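Motility-associated killing factor MakB (Vibrio cholerae serotype O1, PDB 6W1W) is one component of a tripartite cytotoxin structurally similar to alpha-pore-forming toxins, and probably acts together with its partner proteins on target-cell membranes. Local coordinates at residues N82-F87 and L110-L114; W103-Q108 and I298-Q302. One frame throughout, in Å; residues are numbered along the deposited sequence.

Contact 1: residues N82-F87 and L110-L114; sequences NYQTTF and LQKTL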
loop_
_atom_site.group_PDB
_atom_site.type_symbol
_atom_site.label_atom_id
_atom_site.label_comp_id
_atom_site.label_asym_id
_atom_site.label_seq_id
_atom_site.Cartn_x
_atom_site.Cartn_y
_atom_site.Cartn_z
ATOM N N ASN A 82 -3.101 9.005 20.864
ATOM C CA ASN A 82 -2.725 10.042 21.819
ATOM C C ASN A 82 -3.807 11.109 21.945
ATOM O O ASN A 82 -4.021 11.648 23.039
ATOM C CB ASN A 82 -1.391 10.675 21.410
ATOM C CG ASN A 82 -1.001 11.853 22.295
ATOM O OD1 ASN A 82 -0.657 11.678 23.466
ATOM N ND2 ASN A 82 -1.034 13.058 21.730
ATOM N N TYR A 83 -4.507 11.421 20.851
ATOM C CA TYR A 83 -5.513 12.477 20.918
ATOM C C TYR A 83 -6.688 12.077 21.803
ATOM O O TYR A 83 -7.224 12.911 22.541
ATOM C CB TYR A 83 -6.007 12.848 19.521
ATOM C CG TYR A 83 -7.013 13.977 19.544
ATOM C CD1 TYR A 83 -6.610 15.290 19.747
ATOM C CD2 TYR A 83 -8.367 13.731 19.382
ATOM C CE1 TYR A 83 -7.527 16.328 19.781
ATOM C CE2 TYR A 83 -9.291 14.762 19.412
ATOM C CZ TYR A 83 -8.868 16.057 19.611
ATOM O OH TYR A 83 -9.792 17.078 19.640
ATOM N N GLN A 84 -7.106 10.810 21.739
ATOM C CA GLN A 84 -8.158 10.344 22.637
ATOM C C GLN A 84 -7.695 10.371 24.086
ATOM O O GLN A 84 -8.509 10.574 24.995
ATOM C CB GLN A 84 -8.603 8.936 22.240
ATOM C CG GLN A 84 -9.727 8.371 23.095
ATOM C CD GLN A 84 -9.217 7.598 24.300
ATOM O OE1 GLN A 84 -8.129 7.017 24.267
ATOM N NE2 GLN A 84 -10.003 7.593 25.376
ATOM N N THR A 85 -6.395 10.182 24.320
ATOM C CA THR A 85 -5.874 10.200 25.683
ATOM C C THR A 85 -6.009 11.585 26.306
ATOM O O THR A 85 -6.574 11.733 27.397
ATOM C CB THR A 85 -4.414 9.742 25.694
ATOM O OG1 THR A 85 -4.316 8.447 25.089
ATOM C CG2 THR A 85 -3.883 9.672 27.124
ATOM N N THR A 86 -5.509 12.618 25.620
ATOM C CA THR A 86 -5.624 13.975 26.146
ATOM C C THR A 86 -7.054 14.494 26.087
ATOM O O THR A 86 -7.376 15.465 26.779
ATOM C CB THR A 86 -4.693 14.932 25.390
ATOM O OG1 THR A 86 -5.097 15.017 24.017
ATOM C CG2 THR A 86 -3.247 14.452 25.465
ATOM N N PHE A 87 -7.921 13.870 25.286
ATOM C CA PHE A 87 -9.309 14.315 25.219
ATOM C C PHE A 87 -10.079 13.901 26.468
ATOM O O PHE A 87 -10.908 14.668 26.975
ATOM C CB PHE A 87 -9.979 13.757 23.965
ATOM C CG PHE A 87 -11.279 14.433 23.612
ATOM C CD1 PHE A 87 -12.444 14.143 24.305
ATOM C CD2 PHE A 87 -11.338 15.339 22.567
ATOM C CE1 PHE A 87 -13.637 14.758 23.976
ATOM C CE2 PHE A 87 -12.530 15.955 22.229
ATOM C CZ PHE A 87 -13.679 15.665 22.935
ATOM N N LEU A 110 -6.096 20.847 23.554
ATOM C CA LEU A 110 -6.556 20.140 22.365
ATOM C C LEU A 110 -6.219 20.920 21.103
ATOM O O LEU A 110 -5.821 20.333 20.089
ATOM C CB LEU A 110 -8.063 19.892 22.446
ATOM C CG LEU A 110 -8.554 18.976 23.564
ATOM C CD1 LEU A 110 -10.065 19.043 23.665
ATOM C CD2 LEU A 110 -8.090 17.550 23.315
ATOM N N GLN A 111 -6.371 22.246 21.154
ATOM C CA GLN A 111 -6.108 23.076 19.984
ATOM C C GLN A 111 -4.658 22.963 19.535
ATOM O O GLN A 111 -4.373 22.937 18.333
ATOM C CB GLN A 111 -6.466 24.527 20.290
ATOM C CG GLN A 111 -6.151 25.500 19.176
ATOM C CD GLN A 111 -6.125 26.928 19.667
ATOM O OE1 GLN A 111 -6.909 27.764 19.223
ATOM N NE2 GLN A 111 -5.222 27.214 20.600
ATOM N N LYS A 112 -3.724 22.892 20.485
ATOM C CA LYS A 112 -2.327 22.682 20.117
ATOM C C LYS A 112 -2.134 21.295 19.521
ATOM O O LYS A 112 -1.516 21.145 18.460
ATOM C CB LYS A 112 -1.417 22.885 21.330
ATOM C CG LYS A 112 0.076 22.863 21.001
ATOM C CD LYS A 112 0.936 23.033 22.251
ATOM C CE LYS A 112 0.967 21.766 23.096
ATOM N NZ LYS A 112 1.589 20.625 22.363
ATOM N N THR A 113 -2.676 20.267 20.181
ATOM C CA THR A 113 -2.525 18.904 19.682
ATOM C C THR A 113 -3.214 18.734 18.334
ATOM O O THR A 113 -2.676 18.078 17.434
ATOM C CB THR A 113 -3.072 17.904 20.701
ATOM O OG1 THR A 113 -2.539 18.208 21.994
ATOM C CG2 THR A 113 -2.675 16.482 20.325
ATOM N N LEU A 114 -4.401 19.325 18.174
ATOM C CA LEU A 114 -5.075 19.294 16.879
ATOM C C LEU A 114 -4.206 19.921 15.797
ATOM O O LEU A 114 -4.001 19.328 14.732
ATOM C CB LEU A 114 -6.422 20.011 16.967
ATOM C CG LEU A 114 -7.609 19.157 17.412
ATOM C CD1 LEU A 114 -8.791 20.037 17.753
ATOM C CD2 LEU A 114 -7.984 18.177 16.321
#
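In the long helical bundle of this alpha-pore-forming-toxin-like protein, Y83 and F87 of helix 69-90 pack against L110, T113 and L114 of helix 100-151, the two limbs of an antiparallel hairpin. The short helical segments run at 175° to each other with axes 10.7 Å apart, and no hydrogen bond crosses between them. A large aromatic side chain bridges that spacing instead. Y83 holds CG anti to its own N (chi1 -178°), which carries the ring out between the two leucines. Its CE1 lies 3.7 Å from L114 CG, while T113 CG2 sits at the ring edge, near the ring plane. W287 of helix 276-302 and W323 of helix 316-333 each meet the Y83 ring edge-to-face, so the tyrosine is buried among three other helices. The T113 hydroxyl turns back to the carbonyl of L109 in its own helix, and T113 CG2 faces the partner helix, 4.0 Å from N82 ND2. L110 reaches across with one methyl: CD2 lies 3.8 Å from Y83 CE1, 4.0 Å from T86 OG1 and 3.9 Å from F87 CA.

Contact 2: residues W103-Q108 and I298-Q302; sequences WIECLQ and INALQ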
loop_
_atom_site.group_PDB
_atom_site.type_symbol
_atom_site.label_atom_id
_atom_site.label_comp_id
_atom_site.label_asym_id
_atom_site.label_seq_id
_atom_site.Cartn_x
_atom_site.Cartn_y
_atom_site.Cartn_z
ATOM N N TRP A 103 -11.761 25.408 31.484
ATOM C CA TRP A 103 -12.220 24.911 30.190
ATOM C C TRP A 103 -11.360 25.450 29.055
ATOM O O TRP A 103 -11.006 24.709 28.131
ATOM C CB TRP A 103 -13.690 25.277 29.966
ATOM C CG TRP A 103 -14.678 24.360 30.646
ATOM C CD1 TRP A 103 -15.573 24.697 31.621
ATOM C CD2 TRP A 103 -14.865 22.961 30.398
ATOM N NE1 TRP A 103 -16.304 23.595 31.994
ATOM C CE2 TRP A 103 -15.889 22.517 31.258
ATOM C CE3 TRP A 103 -14.265 22.041 29.533
ATOM C CZ2 TRP A 103 -16.325 21.195 31.278
ATOM C CZ3 TRP A 103 -14.700 20.730 29.553
ATOM C CH2 TRP A 103 -15.720 20.318 30.420
ATOM N N ILE A 104 -11.002 26.736 29.109
ATOM C CA ILE A 104 -10.187 27.323 28.051
ATOM C C ILE A 104 -8.781 26.738 28.069
ATOM O O ILE A 104 -8.221 26.412 27.018
ATOM C CB ILE A 104 -10.158 28.854 28.173
ATOM C CG1 ILE A 104 -11.578 29.413 28.250
ATOM C CG2 ILE A 104 -9.438 29.448 26.985
ATOM C CD1 ILE A 104 -11.650 30.926 28.222
ATOM N N GLU A 105 -8.189 26.598 29.259
ATOM C CA GLU A 105 -6.865 25.990 29.354
ATOM C C GLU A 105 -6.878 24.565 28.822
ATOM O O GLU A 105 -5.921 24.130 28.170
ATOM C CB GLU A 105 -6.375 26.019 30.802
ATOM C CG GLU A 105 -6.233 27.421 31.377
ATOM C CD GLU A 105 -5.722 27.415 32.803
ATOM O OE1 GLU A 105 -5.394 26.323 33.313
ATOM O OE2 GLU A 105 -5.650 28.503 33.414
ATOM N N CYS A 106 -7.960 23.826 29.076
ATOM C CA CYS A 106 -8.068 22.473 28.541
ATOM C C CYS A 106 -8.287 22.495 27.036
ATOM O O CYS A 106 -7.688 21.699 26.304
ATOM C CB CYS A 106 -9.201 21.718 29.237
ATOM S SG CYS A 106 -8.756 20.044 29.753
ATOM N N LEU A 107 -9.132 23.410 26.555
ATOM C CA LEU A 107 -9.447 23.458 25.131
ATOM C C LEU A 107 -8.209 23.758 24.292
ATOM O O LEU A 107 -7.971 23.110 23.266
ATOM C CB LEU A 107 -10.536 24.496 24.871
ATOM C CG LEU A 107 -11.929 23.943 24.566
ATOM C CD1 LEU A 107 -11.876 23.040 23.344
ATOM C CD2 LEU A 107 -12.496 23.197 25.760
ATOM N N GLN A 108 -7.403 24.740 24.705
ATOM C CA GLN A 108 -6.226 25.060 23.907
ATOM C C GLN A 108 -5.129 24.012 24.036
ATOM O O GLN A 108 -4.185 24.032 23.239
ATOM C CB GLN A 108 -5.698 26.458 24.259
ATOM C CG GLN A 108 -5.402 26.703 25.724
ATOM C CD GLN A 108 -5.417 28.184 26.079
ATOM O OE1 GLN A 108 -5.988 29.004 25.356
ATOM N NE2 GLN A 108 -4.789 28.531 27.197
ATOM N N ILE A 298 -13.615 28.046 22.015
ATOM C CA ILE A 298 -12.724 28.931 22.760
ATOM C C ILE A 298 -13.164 30.382 22.613
ATOM O O ILE A 298 -13.213 31.130 23.597
ATOM C CB ILE A 298 -11.267 28.733 22.307
ATOM C CG1 ILE A 298 -10.786 27.328 22.670
ATOM C CG2 ILE A 298 -10.370 29.783 22.941
ATOM C CD1 ILE A 298 -9.389 27.012 22.176
ATOM N N ASN A 299 -13.504 30.796 21.390
ATOM C CA ASN A 299 -13.983 32.158 21.171
ATOM C C ASN A 299 -15.251 32.429 21.970
ATOM O O ASN A 299 -15.426 33.523 22.518
ATOM C CB ASN A 299 -14.235 32.399 19.682
ATOM C CG ASN A 299 -13.011 32.123 18.827
ATOM O OD1 ASN A 299 -12.011 31.579 19.301
ATOM N ND2 ASN A 299 -13.089 32.490 17.554
ATOM N N ALA A 300 -16.148 31.443 22.047
ATOM C CA ALA A 300 -17.384 31.630 22.797
ATOM C C ALA A 300 -17.114 31.708 24.294
ATOM O O ALA A 300 -17.784 32.460 25.012
ATOM C CB ALA A 300 -18.365 30.503 22.483
ATOM N N LEU A 301 -16.141 30.939 24.787
ATOM C CA LEU A 301 -15.785 31.024 26.200
ATOM C C LEU A 301 -15.076 32.336 26.513
ATOM O O LEU A 301 -15.369 32.981 27.528
ATOM C CB LEU A 301 -14.905 29.841 26.596
ATOM C CG LEU A 301 -15.527 28.447 26.600
ATOM C CD1 LEU A 301 -14.433 27.393 26.609
ATOM C CD2 LEU A 301 -16.463 28.266 27.792
ATOM N N GLN A 302 -14.135 32.742 25.653
ATOM C CA GLN A 302 -13.381 33.967 25.894
ATOM C C GLN A 302 -14.267 35.197 25.797
ATOM O O GLN A 302 -13.961 36.227 26.406
ATOM C CB GLN A 302 -12.222 34.079 24.906
ATOM C CG GLN A 302 -10.949 33.405 25.387
ATOM C CD GLN A 302 -9.941 33.176 24.278
ATOM O OE1 GLN A 302 -10.247 33.338 23.095
ATOM N NE2 GLN A 302 -8.728 32.788 24.657
#
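I104, I298 and L301 bury the most surface here, and together they show how two helices far apart in sequence can be joined mainly by branched aliphatic side chains. Helix 100-151 is met near its start by the last residues of helix 276-302; the segments run nearly antiparallel, at 159°, with axes 10.1 Å apart. I104 and I298 stand closest along the backbone, their CA atoms 6.1 Å apart, yet their side chains meet only through the CG2 methyls, while their longer branches part, each toward a different residue of the opposite helix. The I104 branch passes L301 in the opposite direction, with CG1 3.7 Å from L301 CB, and its terminal CD1 goes on to Q302, lying 3.8 Å from that residue's CG. I298 makes the matching move on the other helix: its CG1, anti to the carbonyl carbon (chi1 -65°), runs past L107 in the opposite direction, 3.6 Å from L107 CB, and CD1 ends over the start of Q108, 3.9 Å from the backbone N. L301 adds a second point of attachment, its CD1 methyl resting 4.0 Å from W103 CB. The indole of W103 leads away from this interface toward N93 and T98, while L301 is also touched by L310 from the loop after its helix. On another side of helix 100-151, C106 is tied to C90 by a disulfide. Q108 and Q302 flank the exposed margin by van der Waals contact. With no hydrogen bond or salt bridge across, nothing directional is imposed, and shape complementarity holds the helices here.

How the contacts relate
Contacts 1 and 2 lie about 14 Å apart, centre to centre, at the same end of the elongated molecule. Both use helix 100-151: contact 2 takes residues 103-108 near its start, contact 1 the next turn or so, 110-114. Along the chain their segments alternate, 82-87, 103-108, 110-114 and 298-302, so helix 100-151 meets helix 276-302 first and then, further along, its sequence neighbour 69-90. The two meet directly where Q111 packs on I298. The C90-C106 disulfide links the last residue of helix 69-90 to the early part of helix 100-151, across the connecting loop, and the packing of helix 276-302 brings a distant part of the chain into the same bundle end.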